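Local atomic coordinates of thiamine phosphate pyrophosphorylase (Bacteroides thetaiotaomicron VPI-5482, PDB entry 3CEU), a protein that probably catalyses the formation of thiamine phosphate in thiamine diphosphate biosynthesis and folds as a TIM barrel-like protein. Residues H54-F63 with F69-N80. Residues are numbered along the deposited sequence; the frame is centred on the assembly and turned at random.
Sequences HRRIVTHEHF and FNLMGIHLNARN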
ATOM      1  N   HIS A  54      -9.629  -6.573  -9.070  1.00 13.74           N
ATOM      2  CA  HIS A  54     -10.156  -5.270  -8.685  1.00 19.33           C
ATOM      3  C   HIS A  54     -10.452  -5.110  -7.203  1.00 13.99           C
ATOM      4  O   HIS A  54     -10.267  -4.019  -6.662  1.00 21.70           O
ATOM      5  CB  HIS A  54     -11.398  -4.916  -9.508  1.00 13.74           C
ATOM      6  CG  HIS A  54     -11.079  -4.531 -10.916  1.00 18.63           C
ATOM      7  ND1 HIS A  54     -12.004  -3.955 -11.763  1.00 16.46           N
ATOM      8  CD2 HIS A  54      -9.936  -4.642 -11.632  1.00 23.34           C
ATOM      9  CE1 HIS A  54     -11.442  -3.728 -12.935  1.00 23.19           C
ATOM     10  NE2 HIS A  54     -10.185  -4.137 -12.883  1.00 12.47           N
ATOM     11  N   ARG A  55     -10.896  -6.176  -6.539  1.00 17.27           N
ATOM     12  CA  ARG A  55     -11.189  -6.080  -5.109  1.00 19.42           C
ATOM     13  C   ARG A  55      -9.923  -6.125  -4.256  1.00 22.09           C
ATOM     14  O   ARG A  55      -9.991  -6.367  -3.052  1.00 19.45           O
ATOM     15  CB  ARG A  55     -12.131  -7.197  -4.653  1.00 21.93           C
ATOM     16  CG  ARG A  55     -11.470  -8.551  -4.444  1.00 33.13           C
ATOM     17  CD  ARG A  55     -11.633  -9.403  -5.679  1.00 38.14           C
ATOM     18  NE  ARG A  55     -11.974 -10.780  -5.339  1.00 39.47           N
ATOM     19  CZ  ARG A  55     -12.664 -11.584  -6.143  1.00 49.40           C
ATOM     20  NH1 ARG A  55     -13.082 -11.145  -7.326  1.00 35.39           N
ATOM     21  NH2 ARG A  55     -12.940 -12.828  -5.763  1.00 48.25           N
ATOM     22  N   ARG A  56      -8.773  -5.895  -4.885  1.00 19.40           N
ATOM     23  CA  ARG A  56      -7.485  -5.895  -4.190  1.00 16.97           C
ATOM     24  C   ARG A  56      -6.843  -4.512  -4.338  1.00 22.34           C
ATOM     25  O   ARG A  56      -5.720  -4.287  -3.891  1.00 19.58           O
ATOM     26  CB  ARG A  56      -6.553  -6.937  -4.810  1.00 21.36           C
ATOM     27  CG  ARG A  56      -6.997  -8.384  -4.666  1.00 29.29           C
ATOM     28  CD  ARG A  56      -6.484  -8.984  -3.376  1.00 37.94           C
ATOM     29  NE  ARG A  56      -6.570 -10.438  -3.370  1.00 44.71           N
ATOM     30  CZ  ARG A  56      -6.269 -11.195  -2.321  1.00 50.24           C
ATOM     31  NH1 ARG A  56      -5.858 -10.627  -1.193  1.00 44.26           N
ATOM     32  NH2 ARG A  56      -6.392 -12.518  -2.392  1.00 35.27           N
ATOM     33  N   ILE A  57      -7.573  -3.596  -4.972  1.00 18.25           N
ATOM     34  CA  ILE A  57      -7.102  -2.234  -5.218  1.00 19.17           C
ATOM     35  C   ILE A  57      -7.861  -1.163  -4.413  1.00 16.67           C
ATOM     36  O   ILE A  57      -9.086  -1.188  -4.342  1.00 12.30           O
ATOM     37  CB  ILE A  57      -7.231  -1.896  -6.730  1.00 15.46           C
ATOM     38  CG1 ILE A  57      -6.404  -2.889  -7.551  1.00 16.52           C
ATOM     39  CG2 ILE A  57      -6.781  -0.461  -6.996  1.00 20.06           C
ATOM     40  CD1 ILE A  57      -6.597  -2.767  -9.054  1.00  5.57           C
ATOM     41  N   VAL A  58      -7.117  -0.240  -3.809  1.00 13.95           N
ATOM     42  CA  VAL A  58      -7.688   0.864  -3.047  1.00  8.35           C
ATOM     43  C   VAL A  58      -7.243   2.109  -3.789  1.00 16.21           C
ATOM     44  O   VAL A  58      -6.076   2.205  -4.185  1.00 14.35           O
ATOM     45  CB  VAL A  58      -7.131   0.922  -1.608  1.00 15.44           C
ATOM     46  CG1 VAL A  58      -7.771   2.082  -0.850  1.00  7.92           C
ATOM     47  CG2 VAL A  58      -7.389  -0.392  -0.875  1.00  5.92           C
ATOM     48  N   THR A  59      -8.152   3.059  -3.999  1.00 17.57           N
ATOM     49  CA  THR A  59      -7.789   4.278  -4.739  1.00 15.37           C
ATOM     50  C   THR A  59      -7.748   5.534  -3.878  1.00 17.77           C
ATOM     51  O   THR A  59      -8.581   5.717  -2.991  1.00 16.76           O
ATOM     52  CB  THR A  59      -8.764   4.542  -5.911  1.00 17.05           C
ATOM     53  OG1 THR A  59      -8.406   5.767  -6.557  1.00 12.41           O
ATOM     54  CG2 THR A  59     -10.200   4.630  -5.425  1.00  8.44           C
ATOM     55  N   HIS A  60      -6.777   6.397  -4.151  1.00 13.46           N
ATOM     56  CA  HIS A  60      -6.632   7.635  -3.409  1.00 19.58           C
ATOM     57  C   HIS A  60      -7.290   8.807  -4.132  1.00 14.89           C
ATOM     58  O   HIS A  60      -7.359   9.915  -3.608  1.00 15.28           O
ATOM     59  CB  HIS A  60      -5.151   7.963  -3.171  1.00 12.24           C
ATOM     60  CG  HIS A  60      -4.440   6.974  -2.302  1.00 18.20           C
ATOM     61  ND1 HIS A  60      -3.431   7.338  -1.434  1.00 13.59           N
ATOM     62  CD2 HIS A  60      -4.575   5.632  -2.181  1.00 16.55           C
ATOM     63  CE1 HIS A  60      -2.978   6.261  -0.816  1.00 22.05           C
ATOM     64  NE2 HIS A  60      -3.655   5.213  -1.253  1.00 21.06           N
ATOM     65  N   GLU A  61      -7.780   8.566  -5.338  1.00 14.10           N
ATOM     66  CA  GLU A  61      -8.412   9.638  -6.089  1.00 14.20           C
ATOM     67  C   GLU A  61      -9.694   9.159  -6.738  1.00 11.11           C
ATOM     68  O   GLU A  61      -9.946   7.959  -6.804  1.00 17.02           O
ATOM     69  CB  GLU A  61      -7.440  10.176  -7.154  1.00 20.76           C
ATOM     70  CG  GLU A  61      -6.305  11.069  -6.603  1.00 22.73           C
ATOM     71  CD  GLU A  61      -5.148  10.296  -5.974  1.00 25.29           C
ATOM     72  OE1 GLU A  61      -4.416  10.890  -5.143  1.00 26.46           O
ATOM     73  OE2 GLU A  61      -4.960   9.111  -6.322  1.00 22.54           O
ATOM     74  N   HIS A  62     -10.513  10.096  -7.200  1.00 16.03           N
ATOM     75  CA  HIS A  62     -11.759   9.741  -7.870  1.00 13.09           C
ATOM     76  C   HIS A  62     -12.398   8.530  -7.218  1.00 13.90           C
ATOM     77  O   HIS A  62     -12.401   7.421  -7.770  1.00 15.00           O
ATOM     78  CB  HIS A  62     -11.471   9.458  -9.336  1.00 15.37           C
ATOM     79  CG  HIS A  62     -10.716  10.559 -10.006  1.00 21.83           C
ATOM     80  ND1 HIS A  62     -11.156  11.866 -10.005  1.00 15.42           N
ATOM     81  CD2 HIS A  62      -9.539  10.558 -10.675  1.00 23.84           C
ATOM     82  CE1 HIS A  62     -10.281  12.621 -10.644  1.00 24.81           C
ATOM     83  NE2 HIS A  62      -9.290  11.852 -11.060  1.00 20.82           N
ATOM     84  N   PHE A  63     -12.940   8.765  -6.035  1.00  8.62           N
ATOM     85  CA  PHE A  63     -13.577   7.726  -5.256  1.00 11.85           C
ATOM     86  C   PHE A  63     -14.748   7.060  -5.975  1.00 14.03           C
ATOM     87  O   PHE A  63     -15.121   5.938  -5.644  1.00 16.06           O
ATOM     88  CB  PHE A  63     -14.016   8.314  -3.906  1.00 14.04           C
ATOM     89  CG  PHE A  63     -12.863   8.694  -2.994  1.00 11.17           C
ATOM     90  CD1 PHE A  63     -13.045   9.625  -1.976  1.00  6.42           C
ATOM     91  CD2 PHE A  63     -11.615   8.091  -3.126  1.00  8.37           C
ATOM     92  CE1 PHE A  63     -12.014   9.943  -1.094  1.00  9.41           C
ATOM     93  CE2 PHE A  63     -10.571   8.401  -2.246  1.00 15.15           C
ATOM     94  CZ  PHE A  63     -10.771   9.333  -1.227  1.00 11.28           C
ATOM     95  N   PHE A  69     -15.512   0.393 -10.865  1.00 20.15           N
ATOM     96  CA  PHE A  69     -14.677  -0.749 -11.239  1.00 17.37           C
ATOM     97  C   PHE A  69     -14.586  -1.868 -10.215  1.00 19.53           C
ATOM     98  O   PHE A  69     -13.726  -2.749 -10.317  1.00 16.57           O
ATOM     99  CB  PHE A  69     -13.269  -0.273 -11.586  1.00 11.49           C
ATOM    100  CG  PHE A  69     -13.206   0.513 -12.850  1.00 16.92           C
ATOM    101  CD1 PHE A  69     -13.589   1.850 -12.871  1.00 12.15           C
ATOM    102  CD2 PHE A  69     -12.810  -0.099 -14.041  1.00 16.19           C
ATOM    103  CE1 PHE A  69     -13.583   2.577 -14.065  1.00 27.30           C
ATOM    104  CE2 PHE A  69     -12.797   0.609 -15.241  1.00 26.50           C
ATOM    105  CZ  PHE A  69     -13.188   1.958 -15.255  1.00 26.38           C
ATOM    106  N   ASN A  70     -15.491  -1.833  -9.242  1.00 23.84           N
ATOM    107  CA  ASN A  70     -15.568  -2.821  -8.169  1.00 18.46           C
ATOM    108  C   ASN A  70     -14.276  -2.901  -7.359  1.00 24.45           C
ATOM    109  O   ASN A  70     -13.811  -3.990  -7.004  1.00 20.33           O
ATOM    110  CB  ASN A  70     -15.917  -4.202  -8.723  1.00 22.47           C
ATOM    111  CG  ASN A  70     -16.248  -5.189  -7.623  1.00 27.56           C
ATOM    112  OD1 ASN A  70     -17.106  -4.916  -6.779  1.00 42.43           O
ATOM    113  ND2 ASN A  70     -15.579  -6.342  -7.623  1.00 33.32           N
ATOM    114  N   LEU A  71     -13.701  -1.736  -7.078  1.00 13.52           N
ATOM    115  CA  LEU A  71     -12.474  -1.666  -6.308  1.00 18.08           C
ATOM    116  C   LEU A  71     -12.756  -2.104  -4.874  1.00 17.33           C
ATOM    117  O   LEU A  71     -13.913  -2.238  -4.461  1.00 10.78           O
ATOM    118  CB  LEU A  71     -11.917  -0.239  -6.312  1.00 17.46           C
ATOM    119  CG  LEU A  71     -11.703   0.425  -7.677  1.00 16.62           C
ATOM    120  CD1 LEU A  71     -11.145   1.822  -7.460  1.00 21.62           C
ATOM    121  CD2 LEU A  71     -10.760  -0.402  -8.531  1.00 18.89           C
HETATM  122  N   MSE A  72     -11.687  -2.329  -4.123  1.00 15.83           N
HETATM  123  CA  MSE A  72     -11.790  -2.755  -2.739  1.00 18.38           C
HETATM  124  C   MSE A  72     -12.373  -1.662  -1.848  1.00 15.22           C
HETATM  125  O   MSE A  72     -13.294  -1.913  -1.066  1.00 15.69           O
HETATM  126  CB  MSE A  72     -10.407  -3.158  -2.230  1.00 22.76           C
HETATM  127  CG  MSE A  72     -10.399  -3.772  -0.842  1.00 24.63           C
HETATM  128 SE   MSE A  72      -8.664  -4.536  -0.358  1.00 41.99          SE
HETATM  129  CE  MSE A  72      -8.157  -3.294   1.042  1.00 33.62           C
ATOM    130  N   GLY A  73     -11.829  -0.452  -1.973  1.00 12.05           N
ATOM    131  CA  GLY A  73     -12.284   0.673  -1.172  1.00  9.92           C
ATOM    132  C   GLY A  73     -11.497   1.947  -1.467  1.00 14.39           C
ATOM    133  O   GLY A  73     -10.867   2.071  -2.516  1.00 13.15           O
ATOM    134  N   ILE A  74     -11.518   2.891  -0.533  1.00  8.44           N
ATOM    135  CA  ILE A  74     -10.834   4.156  -0.715  1.00 11.15           C
ATOM    136  C   ILE A  74      -9.890   4.504   0.438  1.00 14.57           C
ATOM    137  O   ILE A  74     -10.031   3.998   1.563  1.00 13.16           O
ATOM    138  CB  ILE A  74     -11.847   5.292  -0.852  1.00 11.42           C
ATOM    139  CG1 ILE A  74     -12.625   5.440   0.457  1.00 13.83           C
ATOM    140  CG2 ILE A  74     -12.802   4.997  -1.997  1.00  2.32           C
ATOM    141  CD1 ILE A  74     -13.501   6.661   0.533  1.00  1.41           C
ATOM    142  N   HIS A  75      -8.930   5.379   0.151  1.00  6.20           N
ATOM    143  CA  HIS A  75      -7.962   5.823   1.152  1.00  5.45           C
ATOM    144  C   HIS A  75      -8.069   7.329   1.234  1.00  7.59           C
ATOM    145  O   HIS A  75      -7.650   8.031   0.322  1.00  1.95           O
ATOM    146  CB  HIS A  75      -6.541   5.450   0.739  1.00  2.75           C
ATOM    147  CG  HIS A  75      -5.549   5.569   1.847  1.00  9.26           C
ATOM    148  ND1 HIS A  75      -5.507   4.684   2.901  1.00 12.03           N
ATOM    149  CD2 HIS A  75      -4.556   6.465   2.066  1.00 13.49           C
ATOM    150  CE1 HIS A  75      -4.531   5.023   3.718  1.00 10.02           C
ATOM    151  NE2 HIS A  75      -3.935   6.100   3.238  1.00 19.95           N
ATOM    152  N   LEU A  76      -8.632   7.832   2.321  1.00  6.04           N
ATOM    153  CA  LEU A  76      -8.782   9.272   2.473  1.00 15.09           C
ATOM    154  C   LEU A  76      -7.419   9.948   2.563  1.00 18.17           C
ATOM    155  O   LEU A  76      -6.489   9.407   3.150  1.00 19.29           O
ATOM    156  CB  LEU A  76      -9.607   9.578   3.722  1.00 14.82           C
ATOM    157  CG  LEU A  76     -10.906   8.788   3.788  1.00  4.07           C
ATOM    158  CD1 LEU A  76     -11.635   9.108   5.088  1.00 21.13           C
ATOM    159  CD2 LEU A  76     -11.772   9.113   2.588  1.00  9.89           C
ATOM    160  N   ASN A  77      -7.302  11.131   1.970  1.00 23.63           N
ATOM    161  CA  ASN A  77      -6.037  11.845   2.004  1.00 19.01           C
ATOM    162  C   ASN A  77      -6.239  13.343   1.831  1.00 18.28           C
ATOM    163  O   ASN A  77      -7.352  13.800   1.582  1.00 23.33           O
ATOM    164  CB  ASN A  77      -5.096  11.288   0.932  1.00 16.79           C
ATOM    165  CG  ASN A  77      -5.606  11.520  -0.471  1.00 18.59           C
ATOM    166  OD1 ASN A  77      -5.507  12.627  -1.007  1.00 17.53           O
ATOM    167  ND2 ASN A  77      -6.165  10.480  -1.073  1.00 12.11           N
ATOM    168  N   ALA A  78      -5.158  14.101   1.971  1.00 23.06           N
ATOM    169  CA  ALA A  78      -5.214  15.554   1.873  1.00 23.12           C
ATOM    170  C   ALA A  78      -6.058  16.068   0.714  1.00 21.56           C
ATOM    171  O   ALA A  78      -6.939  16.910   0.908  1.00 27.34           O
ATOM    172  CB  ALA A  78      -3.805  16.122   1.781  1.00 15.04           C
ATOM    173  N   ARG A  79      -5.805  15.560  -0.483  1.00 14.79           N
ATOM    174  CA  ARG A  79      -6.546  16.013  -1.650  1.00 16.80           C
ATOM    175  C   ARG A  79      -7.975  15.471  -1.677  1.00 17.37           C
ATOM    176  O   ARG A  79      -8.876  16.108  -2.227  1.00 11.47           O
ATOM    177  CB  ARG A  79      -5.771  15.640  -2.921  1.00 17.51           C
ATOM    178  CG  ARG A  79      -4.420  16.376  -3.030  1.00 19.42           C
ATOM    179  CD  ARG A  79      -3.472  15.709  -4.020  1.00 24.67           C
ATOM    180  NE  ARG A  79      -3.255  14.313  -3.654  1.00 37.46           N
ATOM    181  CZ  ARG A  79      -2.700  13.920  -2.510  1.00 35.29           C
ATOM    182  NH1 ARG A  79      -2.294  14.821  -1.619  1.00 42.36           N
ATOM    183  NH2 ARG A  79      -2.571  12.626  -2.240  1.00 32.35           N
ATOM    184  N   ASN A  80      -8.192  14.311  -1.064  1.00 14.03           N
ATOM    185  CA  ASN A  80      -9.529  13.722  -1.019  1.00 13.16           C
ATOM    186  C   ASN A  80      -9.785  13.285   0.417  1.00  9.91           C
ATOM    187  O   ASN A  80      -9.749  12.102   0.740  1.00 15.81           O
ATOM    188  CB  ASN A  80      -9.611  12.550  -1.990  1.00 23.05           C
ATOM    189  CG  ASN A  80      -9.109  12.920  -3.387  1.00 25.76           C
ATOM    190  OD1 ASN A  80      -7.899  12.949  -3.633  1.00 32.98           O
ATOM    191  ND2 ASN A  80     -10.033  13.225  -4.298  1.00  7.22           N
TER
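Thr59 pairs in parallel with Ile74, and the short axes of strands 57-59 and 73-75 come within 4.6 Å of each other at 47°. Three backbone bonds tie the two: Met72 N to Ile57 O, Thr59 N to Gly73 O and His75 N to Thr59 O. His60 and His75 lie side by side and point the same way. Their rings form an offset stack, with centroids 4.5 Å apart and planes at 29°. CB of His75 also sits over the His60 ring face, 3.7 Å from its centroid. Both rings are fixed from outside: His60 NE2 bonds to His31 ND1, and His75 uses Ser92 and Ser94.

The strands are the third and fourth of the eight-stranded parallel barrel. They belong to one beta-alpha-beta unit, joined through helix 65-68. Val58 lies on one face of the sheet, Thr59 and Ile74 on the other. There Ile74 meets Phe63 from over the ring, its CD1 above the centre and 3.9 Å from the centroid. CG1 of Ile74 lies between the backbone N and the carbonyl carbon (chi1 65°), which brings CD1 there.

Past the strand ends, Asn77 ND2 donates to His60 O at 2.9 Å; it meets a lone pair of that oxygen, which lies in the plane of the Asn77 amide. It also donates to His75 O, while Asn77 OD1 accepts from Asn80 N in an Asx motif. A leucine in place of Asn77 would probably leave His60 O without this donor and the turn to Asn80 without its side-chain acceptor. At the other end, His54 ND1 donates to Phe69 O at 2.6 Å, just after helix 65-68. Met72, a selenomethionine, touches Val58 CG2 with its CE at 3.6 Å.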